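Local coordinates for putative ABC-transporter ATP-binding protein (Alicyclobacillus acidocaldarius, PDB 1Z47) that probably binds and hydrolyses ATP as the ATPase subunit of a putative sulfate ABC transporter, at residues S306-C315 with E326-W337; L210-V218 with F227-E235. One frame throughout, in Å; residues are numbered along the deposited sequence.

Contact 1: S306-C315 with E326-W337; sequences SAFKGSYSAC and EVHVPSADRHRW
Ser331 OG donates a hydrogen bond to Gly310 O, 2.6 Å away, with the donor tilted from the carbonyl plane. It ties the 3-10 segment 331-332 to the turn between strands 301-308 and 312-319. Beyond it, strands 312-319 and 324-330 pair as an antiparallel hairpin. Cys315 N reaches Val327 O at 2.7 Å, and Val327 N bonds back to Cys315 O. Ser313 and Val329 exchange bonds in the same way. The rings of Tyr312 and His328 stack face to face, planes 25° apart. Tyr312 CE1 lies over the centre of the imidazole, 3.5 Å from His328 CD2. Tyr312 CG stands between its backbone N and carbonyl carbon (chi1 72°), which brings the ring over His328. Lys309 CB lies against the opposite face of the tyrosine. His328 NE2 donates to Glu326 OE2 at 2.8 Å. The carboxylate oxygen lies in the imidazole plane, which helps fix the rotation of that ring. At the turn, Phe308 CE1 lies over one face of the Arg334 guanidinium, 3.7 Å from Arg334 NE. Arg334 also forms salt bridges with Glu231 and Glu235 of the second subunit. Cys315 SG approaches Trp337 CB at 4.1 Å. The hairpin ends a five-stranded antiparallel sheet, probably part of the family's OB-type regulatory region. Strand 324-330 is outermost, strand 312-319 lies between it and 301-308, and Trp337 packs on Leu291 and Pro293 of strand 289-293.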
ATOM      1  N   SER B 306      14.228  -8.564 -12.311  1.00 42.81           N
ATOM      2  CA  SER B 306      13.574  -7.277 -12.519  1.00 45.65           C
ATOM      3  C   SER B 306      12.054  -7.443 -12.502  1.00 42.85           C
ATOM      4  O   SER B 306      11.537  -8.540 -12.718  1.00 42.96           O
ATOM      5  CB  SER B 306      14.014  -6.667 -13.860  1.00 46.95           C
ATOM      6  OG  SER B 306      15.218  -5.909 -13.751  1.00 53.38           O
ATOM      7  N   ALA B 307      11.346  -6.352 -12.214  1.00 42.00           N
ATOM      8  CA  ALA B 307       9.884  -6.357 -12.187  1.00 42.35           C
ATOM      9  C   ALA B 307       9.405  -5.008 -12.712  1.00 38.52           C
ATOM     10  O   ALA B 307       9.794  -3.958 -12.217  1.00 37.88           O
ATOM     11  CB  ALA B 307       9.356  -6.594 -10.753  1.00 39.07           C
ATOM     12  N   PHE B 308       8.566  -5.054 -13.740  1.00 40.36           N
ATOM     13  CA  PHE B 308       8.037  -3.845 -14.334  1.00 37.04           C
ATOM     14  C   PHE B 308       6.971  -3.264 -13.412  1.00 34.70           C
ATOM     15  O   PHE B 308       5.961  -3.915 -13.149  1.00 32.31           O
ATOM     16  CB  PHE B 308       7.411  -4.165 -15.695  1.00 40.33           C
ATOM     17  CG  PHE B 308       6.836  -2.968 -16.379  1.00 45.50           C
ATOM     18  CD1 PHE B 308       7.661  -1.932 -16.798  1.00 46.17           C
ATOM     19  CD2 PHE B 308       5.459  -2.836 -16.543  1.00 44.78           C
ATOM     20  CE1 PHE B 308       7.129  -0.774 -17.365  1.00 50.05           C
ATOM     21  CE2 PHE B 308       4.918  -1.678 -17.112  1.00 46.75           C
ATOM     22  CZ  PHE B 308       5.751  -0.648 -17.522  1.00 43.97           C
ATOM     23  N   LYS B 309       7.150  -2.034 -12.953  1.00 32.29           N
ATOM     24  CA  LYS B 309       6.140  -1.479 -12.053  1.00 36.67           C
ATOM     25  C   LYS B 309       5.389  -0.272 -12.610  1.00 39.22           C
ATOM     26  O   LYS B 309       4.745   0.469 -11.874  1.00 41.98           O
ATOM     27  CB  LYS B 309       6.783  -1.170 -10.695  1.00 43.59           C
ATOM     28  CG  LYS B 309       7.368  -2.445 -10.038  1.00 41.98           C
ATOM     29  CD  LYS B 309       7.689  -2.237  -8.583  1.00 48.83           C
ATOM     30  CE  LYS B 309       6.423  -2.088  -7.760  1.00 43.31           C
ATOM     31  NZ  LYS B 309       6.757  -1.743  -6.359  1.00 45.89           N
ATOM     32  N   GLY B 310       5.466  -0.089 -13.923  1.00 42.38           N
ATOM     33  CA  GLY B 310       4.768   1.014 -14.564  1.00 42.67           C
ATOM     34  C   GLY B 310       5.625   2.222 -14.846  1.00 45.07           C
ATOM     35  O   GLY B 310       6.162   2.369 -15.940  1.00 50.77           O
ATOM     36  N   SER B 311       5.748   3.097 -13.854  1.00 48.02           N
ATOM     37  CA  SER B 311       6.553   4.306 -13.974  1.00 49.00           C
ATOM     38  C   SER B 311       8.042   4.001 -13.893  1.00 48.36           C
ATOM     39  O   SER B 311       8.871   4.865 -14.172  1.00 48.63           O
ATOM     40  CB  SER B 311       6.199   5.284 -12.852  1.00 52.84           C
ATOM     41  OG  SER B 311       7.224   6.246 -12.700  1.00 56.85           O
ATOM     42  N   TYR B 312       8.374   2.778 -13.490  1.00 46.90           N
ATOM     43  CA  TYR B 312       9.774   2.382 -13.359  1.00 44.88           C
ATOM     44  C   TYR B 312       9.871   0.877 -13.254  1.00 43.31           C
ATOM     45  O   TYR B 312       8.883   0.199 -12.961  1.00 44.75           O
ATOM     46  CB  TYR B 312      10.383   3.029 -12.103  1.00 39.88           C
ATOM     47  CG  TYR B 312       9.877   2.428 -10.808  1.00 40.76           C
ATOM     48  CD1 TYR B 312      10.487   1.297 -10.263  1.00 36.28           C
ATOM     49  CD2 TYR B 312       8.735   2.936 -10.166  1.00 42.52           C
ATOM     50  CE1 TYR B 312       9.983   0.676  -9.116  1.00 37.31           C
ATOM     51  CE2 TYR B 312       8.216   2.311  -9.007  1.00 44.30           C
ATOM     52  CZ  TYR B 312       8.851   1.178  -8.496  1.00 44.02           C
ATOM     53  OH  TYR B 312       8.354   0.534  -7.382  1.00 41.05           O
ATOM     54  N   SER B 313      11.066   0.358 -13.513  1.00 40.15           N
ATOM     55  CA  SER B 313      11.326  -1.058 -13.418  1.00 41.22           C
ATOM     56  C   SER B 313      12.185  -1.291 -12.163  1.00 41.98           C
ATOM     57  O   SER B 313      13.172  -0.583 -11.924  1.00 42.28           O
ATOM     58  CB  SER B 313      12.075  -1.540 -14.664  1.00 42.77           C
ATOM     59  OG  SER B 313      12.308  -2.946 -14.634  1.00 46.96           O
ATOM     60  N   ALA B 314      11.798  -2.270 -11.360  1.00 40.91           N
ATOM     61  CA  ALA B 314      12.545  -2.566 -10.152  1.00 45.45           C
ATOM     62  C   ALA B 314      13.572  -3.631 -10.488  1.00 44.07           C
ATOM     63  O   ALA B 314      13.248  -4.652 -11.100  1.00 49.10           O
ATOM     64  CB  ALA B 314      11.610  -3.063  -9.043  1.00 43.14           C
ATOM     65  N   CYS B 315      14.811  -3.386 -10.094  1.00 43.20           N
ATOM     66  CA  CYS B 315      15.855  -4.352 -10.356  1.00 42.43           C
ATOM     67  C   CYS B 315      16.630  -4.728  -9.088  1.00 41.34           C
ATOM     68  O   CYS B 315      17.198  -3.868  -8.417  1.00 39.80           O
ATOM     69  CB  CYS B 315      16.810  -3.791 -11.412  1.00 42.72           C
ATOM     70  SG  CYS B 315      18.024  -5.003 -12.001  1.00 49.94           S
ATOM     71  N   GLU B 326      18.237  -3.043  -4.113  1.00 37.11           N
ATOM     72  CA  GLU B 326      17.069  -2.781  -4.938  1.00 37.82           C
ATOM     73  C   GLU B 326      17.347  -1.467  -5.649  1.00 34.26           C
ATOM     74  O   GLU B 326      17.691  -0.466  -5.031  1.00 37.19           O
ATOM     75  CB  GLU B 326      15.773  -2.645  -4.117  1.00 38.98           C
ATOM     76  CG  GLU B 326      14.554  -2.393  -5.033  1.00 43.42           C
ATOM     77  CD  GLU B 326      13.215  -2.355  -4.301  1.00 44.30           C
ATOM     78  OE1 GLU B 326      13.151  -2.787  -3.132  1.00 45.92           O
ATOM     79  OE2 GLU B 326      12.224  -1.905  -4.914  1.00 41.65           O
ATOM     80  N   VAL B 327      17.211  -1.495  -6.963  1.00 36.47           N
ATOM     81  CA  VAL B 327      17.460  -0.327  -7.785  1.00 35.99           C
ATOM     82  C   VAL B 327      16.231  -0.056  -8.654  1.00 34.86           C
ATOM     83  O   VAL B 327      15.592  -0.990  -9.134  1.00 36.78           O
ATOM     84  CB  VAL B 327      18.682  -0.572  -8.727  1.00 40.93           C
ATOM     85  CG1 VAL B 327      18.877   0.638  -9.670  1.00 40.62           C
ATOM     86  CG2 VAL B 327      19.963  -0.838  -7.885  1.00 36.46           C
ATOM     87  N   HIS B 328      15.923   1.220  -8.865  1.00 39.64           N
ATOM     88  CA  HIS B 328      14.787   1.595  -9.701  1.00 42.50           C
ATOM     89  C   HIS B 328      15.297   2.251 -10.982  1.00 40.29           C
ATOM     90  O   HIS B 328      15.921   3.303 -10.930  1.00 44.56           O
ATOM     91  CB  HIS B 328      13.857   2.555  -8.939  1.00 41.90           C
ATOM     92  CG  HIS B 328      13.099   1.897  -7.822  1.00 36.35           C
ATOM     93  ND1 HIS B 328      12.222   2.582  -7.010  1.00 35.94           N
ATOM     94  CD2 HIS B 328      13.066   0.605  -7.408  1.00 34.99           C
ATOM     95  CE1 HIS B 328      11.685   1.742  -6.140  1.00 38.27           C
ATOM     96  NE2 HIS B 328      12.179   0.536  -6.360  1.00 35.31           N
ATOM     97  N   VAL B 329      15.060   1.622 -12.128  1.00 45.12           N
ATOM     98  CA  VAL B 329      15.510   2.218 -13.394  1.00 48.66           C
ATOM     99  C   VAL B 329      14.301   2.708 -14.196  1.00 49.07           C
ATOM    100  O   VAL B 329      13.222   2.134 -14.089  1.00 48.55           O
ATOM    101  CB  VAL B 329      16.311   1.218 -14.241  1.00 44.86           C
ATOM    102  CG1 VAL B 329      17.523   0.724 -13.454  1.00 50.91           C
ATOM    103  CG2 VAL B 329      15.439   0.044 -14.638  1.00 52.94           C
ATOM    104  N   PRO B 330      14.469   3.771 -15.014  1.00 53.09           N
ATOM    105  CA  PRO B 330      13.374   4.324 -15.828  1.00 52.49           C
ATOM    106  C   PRO B 330      12.616   3.297 -16.674  1.00 53.29           C
ATOM    107  O   PRO B 330      13.189   2.299 -17.116  1.00 51.27           O
ATOM    108  CB  PRO B 330      14.080   5.373 -16.687  1.00 52.49           C
ATOM    109  CG  PRO B 330      15.478   4.847 -16.795  1.00 56.34           C
ATOM    110  CD  PRO B 330      15.750   4.398 -15.381  1.00 54.06           C
ATOM    111  N   SER B 331      11.322   3.533 -16.882  1.00 54.79           N
ATOM    112  CA  SER B 331      10.507   2.620 -17.689  1.00 60.45           C
ATOM    113  C   SER B 331      11.190   2.358 -19.025  1.00 60.70           C
ATOM    114  O   SER B 331      11.086   1.265 -19.596  1.00 60.83           O
ATOM    115  CB  SER B 331       9.124   3.213 -17.944  1.00 61.30           C
ATOM    116  OG  SER B 331       8.423   3.406 -16.728  1.00 66.91           O
ATOM    117  N   ALA B 332      11.894   3.371 -19.512  1.00 62.94           N
ATOM    118  CA  ALA B 332      12.611   3.274 -20.776  1.00 67.85           C
ATOM    119  C   ALA B 332      13.733   2.226 -20.750  1.00 69.68           C
ATOM    120  O   ALA B 332      14.501   2.118 -21.706  1.00 71.35           O
ATOM    121  CB  ALA B 332      13.186   4.646 -21.142  1.00 68.58           C
ATOM    122  N   ASP B 333      13.827   1.456 -19.667  1.00 69.85           N
ATOM    123  CA  ASP B 333      14.866   0.432 -19.544  1.00 71.08           C
ATOM    124  C   ASP B 333      14.296  -0.882 -19.026  1.00 71.42           C
ATOM    125  O   ASP B 333      15.027  -1.725 -18.497  1.00 71.03           O
ATOM    126  CB  ASP B 333      15.975   0.903 -18.588  1.00 73.34           C
ATOM    127  CG  ASP B 333      16.903   1.937 -19.218  1.00 76.32           C
ATOM    128  OD1 ASP B 333      17.454   1.666 -20.308  1.00 77.62           O
ATOM    129  OD2 ASP B 333      17.095   3.015 -18.620  1.00 77.83           O
ATOM    130  N   ARG B 334      12.991  -1.057 -19.195  1.00 69.58           N
ATOM    131  CA  ARG B 334      12.310  -2.251 -18.713  1.00 69.43           C
ATOM    132  C   ARG B 334      12.913  -3.562 -19.179  1.00 67.92           C
ATOM    133  O   ARG B 334      12.760  -4.573 -18.502  1.00 65.32           O
ATOM    134  CB  ARG B 334      10.831  -2.220 -19.111  1.00 72.56           C
ATOM    135  CG  ARG B 334      10.575  -2.540 -20.572  1.00 74.31           C
ATOM    136  CD  ARG B 334       9.141  -2.252 -20.950  1.00 77.03           C
ATOM    137  NE  ARG B 334       8.774  -0.871 -20.645  1.00 79.42           N
ATOM    138  CZ  ARG B 334       7.626  -0.303 -20.997  1.00 79.38           C
ATOM    139  NH1 ARG B 334       6.722  -0.997 -21.675  1.00 78.86           N
ATOM    140  NH2 ARG B 334       7.381   0.958 -20.664  1.00 80.02           N
ATOM    141  N   HIS B 335      13.587  -3.554 -20.329  1.00 67.20           N
ATOM    142  CA  HIS B 335      14.177  -4.775 -20.878  1.00 68.40           C
ATOM    143  C   HIS B 335      15.701  -4.807 -20.891  1.00 67.23           C
ATOM    144  O   HIS B 335      16.300  -5.747 -21.414  1.00 64.70           O
ATOM    145  CB  HIS B 335      13.667  -4.998 -22.305  1.00 72.89           C
ATOM    146  CG  HIS B 335      12.317  -5.642 -22.371  1.00 78.59           C
ATOM    147  ND1 HIS B 335      12.116  -6.977 -22.093  1.00 80.55           N
ATOM    148  CD2 HIS B 335      11.096  -5.129 -22.659  1.00 79.81           C
ATOM    149  CE1 HIS B 335      10.831  -7.261 -22.204  1.00 81.47           C
ATOM    150  NE2 HIS B 335      10.191  -6.157 -22.547  1.00 83.61           N
ATOM    151  N   ARG B 336      16.325  -3.798 -20.298  1.00 66.52           N
ATOM    152  CA  ARG B 336      17.781  -3.707 -20.281  1.00 65.45           C
ATOM    153  C   ARG B 336      18.578  -4.677 -19.402  1.00 65.20           C
ATOM    154  O   ARG B 336      19.702  -5.048 -19.758  1.00 67.16           O
ATOM    155  CB  ARG B 336      18.198  -2.278 -19.931  1.00 66.27           C
ATOM    156  CG  ARG B 336      19.693  -2.056 -20.020  1.00 65.11           C
ATOM    157  CD  ARG B 336      20.058  -0.609 -19.807  1.00 64.32           C
ATOM    158  NE  ARG B 336      21.498  -0.412 -19.926  1.00 64.86           N
ATOM    159  CZ  ARG B 336      22.106   0.763 -19.791  1.00 68.60           C
ATOM    160  NH1 ARG B 336      21.402   1.861 -19.533  1.00 66.01           N
ATOM    161  NH2 ARG B 336      23.424   0.841 -19.908  1.00 67.81           N
ATOM    162  N   TRP B 337      18.021  -5.095 -18.267  1.00 61.54           N
ATOM    163  CA  TRP B 337      18.754  -5.988 -17.368  1.00 59.38           C
ATOM    164  C   TRP B 337      18.106  -7.344 -17.159  1.00 59.88           C
ATOM    165  O   TRP B 337      17.002  -7.437 -16.625  1.00 59.42           O
ATOM    166  CB  TRP B 337      18.938  -5.314 -16.011  1.00 56.90           C
ATOM    167  CG  TRP B 337      19.413  -3.910 -16.120  1.00 51.53           C
ATOM    168  CD1 TRP B 337      18.712  -2.782 -15.806  1.00 51.72           C
ATOM    169  CD2 TRP B 337      20.683  -3.474 -16.601  1.00 51.03           C
ATOM    170  NE1 TRP B 337      19.469  -1.667 -16.065  1.00 51.49           N
ATOM    171  CE2 TRP B 337      20.684  -2.062 -16.554  1.00 51.39           C
ATOM    172  CE3 TRP B 337      21.820  -4.136 -17.069  1.00 50.76           C
ATOM    173  CZ2 TRP B 337      21.780  -1.301 -16.957  1.00 53.65           C
ATOM    174  CZ3 TRP B 337      22.909  -3.378 -17.471  1.00 47.99           C
ATOM    175  CH2 TRP B 337      22.881  -1.979 -17.413  1.00 53.55           C
TER

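Contact 2: L210-V218 with F227-E235; sequences LEVADRVLV and FGTPEEVYE
Val216 N donates a nearly straight hydrogen bond to Gly228 O, 2.7 Å long, and Gly228 N bonds back to Val216 O. They pair the strands of a beta hairpin at the edge of the six-stranded mixed sheet of the ABC ATPase core. A water links the strands again: it accepts from Arg215 NH1 and donates to Phe227 O. Arg215 also makes a salt bridge with Glu42. A bend at chi3 (-61°) turns the arginine chain so that its guanidinium lies with one face against the Phe227 ring. The two planes are 37° apart, and Arg215 NH1 comes within 3.3 Å of Phe227 CE2. Leu217 CD1 packs on the same ring, 3.4 Å from Phe227 CD1. With an alanine here instead of Phe227, the Arg215 guanidinium is likely to lose the ring against its face, and a gap would probably open beside Leu217 CD1. After the strand, Thr229 and Glu232 form a capping box. Glu232 N donates to Thr229 OG1 at 2.9 Å, and Thr229 N to Glu232 OE2 at 2.8 Å. This begins helix 230-235, which lies against the end of helix 206-212. Val233 CG1 faces Val218 CG2, and Val233 CG2 faces Leu210 CD2. Pro230 wedges into the bend after helix 206-212. Its CD lies 3.4 Å from Asp214 O, and its CB is 3.6 Å from Leu210 CD2.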
ATOM      1  N   LEU B 210       2.983  10.904   3.050  1.00 35.25           N
ATOM      2  CA  LEU B 210       3.516  11.885   2.099  1.00 37.52           C
ATOM      3  C   LEU B 210       2.424  12.424   1.190  1.00 40.28           C
ATOM      4  O   LEU B 210       2.431  13.597   0.800  1.00 36.20           O
ATOM      5  CB  LEU B 210       4.595  11.267   1.199  1.00 32.37           C
ATOM      6  CG  LEU B 210       5.898  10.746   1.824  1.00 37.82           C
ATOM      7  CD1 LEU B 210       6.701  10.011   0.734  1.00 38.24           C
ATOM      8  CD2 LEU B 210       6.716  11.890   2.424  1.00 33.17           C
ATOM      9  N   GLU B 211       1.494  11.548   0.838  1.00 39.21           N
ATOM     10  CA  GLU B 211       0.423  11.914  -0.062  1.00 39.98           C
ATOM     11  C   GLU B 211      -0.598  12.921   0.439  1.00 42.44           C
ATOM     12  O   GLU B 211      -0.996  13.827  -0.305  1.00 43.66           O
ATOM     13  CB  GLU B 211      -0.331  10.673  -0.493  1.00 43.84           C
ATOM     14  CG  GLU B 211      -1.618  11.018  -1.202  1.00 48.33           C
ATOM     15  CD  GLU B 211      -1.617  10.614  -2.649  1.00 51.15           C
ATOM     16  OE1 GLU B 211      -0.536  10.592  -3.285  1.00 57.74           O
ATOM     17  OE2 GLU B 211      -2.717  10.330  -3.154  1.00 54.41           O
ATOM     18  N   VAL B 212      -1.044  12.770   1.682  1.00 38.57           N
ATOM     19  CA  VAL B 212      -2.071  13.676   2.166  1.00 40.71           C
ATOM     20  C   VAL B 212      -1.718  14.644   3.279  1.00 39.47           C
ATOM     21  O   VAL B 212      -2.423  15.626   3.456  1.00 38.59           O
ATOM     22  CB  VAL B 212      -3.348  12.894   2.597  1.00 42.24           C
ATOM     23  CG1 VAL B 212      -3.847  12.013   1.446  1.00 45.85           C
ATOM     24  CG2 VAL B 212      -3.060  12.059   3.801  1.00 36.66           C
ATOM     25  N   ALA B 213      -0.636  14.406   4.014  1.00 37.57           N
ATOM     26  CA  ALA B 213      -0.317  15.308   5.131  1.00 36.57           C
ATOM     27  C   ALA B 213       0.432  16.596   4.794  1.00 33.14           C
ATOM     28  O   ALA B 213       1.253  16.637   3.865  1.00 34.94           O
ATOM     29  CB  ALA B 213       0.445  14.542   6.203  1.00 36.26           C
ATOM     30  N   ASP B 214       0.126  17.650   5.552  1.00 37.82           N
ATOM     31  CA  ASP B 214       0.821  18.933   5.406  1.00 33.81           C
ATOM     32  C   ASP B 214       2.185  18.727   6.070  1.00 33.11           C
ATOM     33  O   ASP B 214       3.217  19.106   5.517  1.00 41.32           O
ATOM     34  CB  ASP B 214       0.031  20.039   6.098  1.00 39.11           C
ATOM     35  CG  ASP B 214      -1.284  20.332   5.387  1.00 32.04           C
ATOM     36  OD1 ASP B 214      -2.329  20.363   6.055  1.00 40.56           O
ATOM     37  OD2 ASP B 214      -1.236  20.534   4.167  1.00 36.68           O
ATOM     38  N   ARG B 215       2.166  18.127   7.254  1.00 32.82           N
ATOM     39  CA  ARG B 215       3.387  17.771   7.986  1.00 38.26           C
ATOM     40  C   ARG B 215       3.214  16.396   8.631  1.00 37.42           C
ATOM     41  O   ARG B 215       2.113  15.983   9.013  1.00 34.43           O
ATOM     42  CB  ARG B 215       3.756  18.798   9.069  1.00 34.88           C
ATOM     43  CG  ARG B 215       4.352  20.098   8.497  1.00 40.86           C
ATOM     44  CD  ARG B 215       4.928  20.950   9.599  1.00 43.99           C
ATOM     45  NE  ARG B 215       3.899  21.341  10.553  1.00 42.35           N
ATOM     46  CZ  ARG B 215       4.144  21.753  11.785  1.00 46.19           C
ATOM     47  NH1 ARG B 215       5.403  21.821  12.224  1.00 45.15           N
ATOM     48  NH2 ARG B 215       3.136  22.111  12.570  1.00 40.98           N
ATOM     49  N   VAL B 216       4.330  15.706   8.778  1.00 39.51           N
ATOM     50  CA  VAL B 216       4.336  14.357   9.324  1.00 38.40           C
ATOM     51  C   VAL B 216       5.081  14.278  10.644  1.00 37.69           C
ATOM     52  O   VAL B 216       6.204  14.790  10.763  1.00 40.06           O
ATOM     53  CB  VAL B 216       5.023  13.409   8.317  1.00 39.72           C
ATOM     54  CG1 VAL B 216       4.999  11.962   8.822  1.00 37.83           C
ATOM     55  CG2 VAL B 216       4.333  13.531   6.965  1.00 43.22           C
ATOM     56  N   LEU B 217       4.444  13.650  11.627  1.00 33.20           N
ATOM     57  CA  LEU B 217       5.043  13.432  12.922  1.00 34.96           C
ATOM     58  C   LEU B 217       5.518  11.955  12.958  1.00 35.91           C
ATOM     59  O   LEU B 217       4.714  11.030  13.100  1.00 36.35           O
ATOM     60  CB  LEU B 217       4.021  13.680  14.030  1.00 36.51           C
ATOM     61  CG  LEU B 217       4.649  13.695  15.419  1.00 39.80           C
ATOM     62  CD1 LEU B 217       5.362  15.029  15.611  1.00 44.13           C
ATOM     63  CD2 LEU B 217       3.595  13.516  16.484  1.00 43.57           C
ATOM     64  N   VAL B 218       6.819  11.743  12.805  1.00 35.59           N
ATOM     65  CA  VAL B 218       7.361  10.388  12.826  1.00 33.24           C
ATOM     66  C   VAL B 218       7.609   9.945  14.274  1.00 38.29           C
ATOM     67  O   VAL B 218       8.334  10.595  15.051  1.00 37.46           O
ATOM     68  CB  VAL B 218       8.667  10.315  12.000  1.00 35.79           C
ATOM     69  CG1 VAL B 218       9.049   8.855  11.708  1.00 31.07           C
ATOM     70  CG2 VAL B 218       8.501  11.098  10.719  1.00 37.34           C
ATOM     71  N   PHE B 227       9.411  16.082  12.863  1.00 38.01           N
ATOM     72  CA  PHE B 227       8.104  16.652  12.581  1.00 41.98           C
ATOM     73  C   PHE B 227       8.355  17.661  11.475  1.00 43.24           C
ATOM     74  O   PHE B 227       8.890  18.739  11.719  1.00 45.95           O
ATOM     75  CB  PHE B 227       7.563  17.309  13.859  1.00 44.25           C
ATOM     76  CG  PHE B 227       6.159  17.847  13.734  1.00 45.81           C
ATOM     77  CD1 PHE B 227       5.201  17.189  12.953  1.00 46.33           C
ATOM     78  CD2 PHE B 227       5.789  19.002  14.421  1.00 47.20           C
ATOM     79  CE1 PHE B 227       3.892  17.680  12.860  1.00 47.40           C
ATOM     80  CE2 PHE B 227       4.484  19.501  14.332  1.00 50.62           C
ATOM     81  CZ  PHE B 227       3.537  18.834  13.548  1.00 49.80           C
ATOM     82  N   GLY B 228       8.023  17.286  10.245  1.00 41.39           N
ATOM     83  CA  GLY B 228       8.253  18.164   9.119  1.00 41.51           C
ATOM     84  C   GLY B 228       7.389  17.855   7.910  1.00 44.27           C
ATOM     85  O   GLY B 228       6.563  16.938   7.941  1.00 41.44           O
ATOM     86  N   THR B 229       7.581  18.623   6.837  1.00 40.59           N
ATOM     87  CA  THR B 229       6.823  18.423   5.617  1.00 41.58           C
ATOM     88  C   THR B 229       7.289  17.160   4.919  1.00 44.10           C
ATOM     89  O   THR B 229       8.363  16.644   5.213  1.00 42.54           O
ATOM     90  CB  THR B 229       7.038  19.545   4.628  1.00 40.37           C
ATOM     91  OG1 THR B 229       8.386  19.484   4.163  1.00 40.37           O
ATOM     92  CG2 THR B 229       6.752  20.919   5.270  1.00 42.46           C
ATOM     93  N   PRO B 230       6.487  16.650   3.972  1.00 43.29           N
ATOM     94  CA  PRO B 230       6.835  15.437   3.229  1.00 45.47           C
ATOM     95  C   PRO B 230       8.231  15.558   2.627  1.00 49.12           C
ATOM     96  O   PRO B 230       9.033  14.622   2.680  1.00 50.63           O
ATOM     97  CB  PRO B 230       5.751  15.381   2.149  1.00 46.28           C
ATOM     98  CG  PRO B 230       4.553  15.861   2.885  1.00 40.23           C
ATOM     99  CD  PRO B 230       5.114  17.079   3.642  1.00 47.23           C
ATOM    100  N   GLU B 231       8.520  16.720   2.050  1.00 47.26           N
ATOM    101  CA  GLU B 231       9.817  16.921   1.444  1.00 44.82           C
ATOM    102  C   GLU B 231      10.884  16.937   2.526  1.00 42.95           C
ATOM    103  O   GLU B 231      11.936  16.331   2.361  1.00 46.36           O
ATOM    104  CB  GLU B 231       9.854  18.220   0.642  1.00 47.86           C
ATOM    105  CG  GLU B 231      11.108  18.312  -0.207  1.00 57.78           C
ATOM    106  CD  GLU B 231      11.185  19.581  -1.023  1.00 62.38           C
ATOM    107  OE1 GLU B 231      12.253  19.822  -1.636  1.00 62.07           O
ATOM    108  OE2 GLU B 231      10.181  20.326  -1.050  1.00 63.14           O
ATOM    109  N   GLU B 232      10.594  17.606   3.638  1.00 39.78           N
ATOM    110  CA  GLU B 232      11.536  17.669   4.732  1.00 44.28           C
ATOM    111  C   GLU B 232      11.929  16.269   5.213  1.00 45.43           C
ATOM    112  O   GLU B 232      13.114  15.914   5.195  1.00 41.94           O
ATOM    113  CB  GLU B 232      10.957  18.502   5.884  1.00 46.51           C
ATOM    114  CG  GLU B 232      11.165  20.007   5.658  1.00 49.70           C
ATOM    115  CD  GLU B 232      10.420  20.915   6.628  1.00 50.84           C
ATOM    116  OE1 GLU B 232      10.607  22.149   6.509  1.00 53.60           O
ATOM    117  OE2 GLU B 232       9.660  20.426   7.495  1.00 45.91           O
ATOM    118  N   VAL B 233      10.942  15.465   5.611  1.00 38.63           N
ATOM    119  CA  VAL B 233      11.251  14.127   6.115  1.00 40.39           C
ATOM    120  C   VAL B 233      11.874  13.190   5.085  1.00 38.41           C
ATOM    121  O   VAL B 233      12.607  12.279   5.460  1.00 40.04           O
ATOM    122  CB  VAL B 233      10.014  13.450   6.750  1.00 39.22           C
ATOM    123  CG1 VAL B 233       9.581  14.240   7.962  1.00 38.50           C
ATOM    124  CG2 VAL B 233       8.882  13.336   5.726  1.00 35.84           C
ATOM    125  N   TYR B 234      11.617  13.424   3.798  1.00 36.76           N
ATOM    126  CA  TYR B 234      12.166  12.582   2.737  1.00 38.54           C
ATOM    127  C   TYR B 234      13.574  12.992   2.296  1.00 41.15           C
ATOM    128  O   TYR B 234      14.454  12.140   2.123  1.00 35.88           O
ATOM    129  CB  TYR B 234      11.253  12.606   1.499  1.00 31.40           C
ATOM    130  CG  TYR B 234      11.658  11.650   0.379  1.00 36.70           C
ATOM    131  CD1 TYR B 234      11.078  10.380   0.258  1.00 35.71           C
ATOM    132  CD2 TYR B 234      12.598  12.027  -0.575  1.00 39.26           C
ATOM    133  CE1 TYR B 234      11.432   9.518  -0.794  1.00 41.04           C
ATOM    134  CE2 TYR B 234      12.949  11.179  -1.621  1.00 41.63           C
ATOM    135  CZ  TYR B 234      12.367   9.931  -1.729  1.00 34.60           C
ATOM    136  OH  TYR B 234      12.711   9.127  -2.790  1.00 39.23           O
ATOM    137  N   GLU B 235      13.776  14.292   2.091  1.00 40.10           N
ATOM    138  CA  GLU B 235      15.070  14.777   1.632  1.00 43.90           C
ATOM    139  C   GLU B 235      16.052  15.133   2.745  1.00 42.82           C
ATOM    140  O   GLU B 235      17.261  15.043   2.540  1.00 45.03           O
ATOM    141  CB  GLU B 235      14.869  15.972   0.694  1.00 44.57           C
ATOM    142  CG  GLU B 235      14.056  15.627  -0.561  1.00 49.12           C
ATOM    143  CD  GLU B 235      14.799  14.739  -1.555  1.00 54.28           C
ATOM    144  OE1 GLU B 235      15.666  13.934  -1.139  1.00 58.93           O
ATOM    145  OE2 GLU B 235      14.505  14.832  -2.768  1.00 57.62           O
TER
HETATM  146  O   HOH W   1       7.831  21.152  11.350  1.00 48.78           O

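In the fold
Within one chain the two contacts are separate. Their centres lie 27 Å apart and their nearest atoms about 8 Å apart. They meet across the dimer instead. The turn of contact 1 in one subunit packs on the helices of contact 2 in the other. Lys309 forms a salt bridge with Glu211 of the second subunit. Phe308 sets its ring edge-to-face with Tyr234 of that subunit and also packs on its Leu210. Contact 2 is the one nearer the probable ATP site. Its strand 215-220 lies beside strand 43-47, which leads into the probable Walker A loop, and Val218 comes near that loop without touching it.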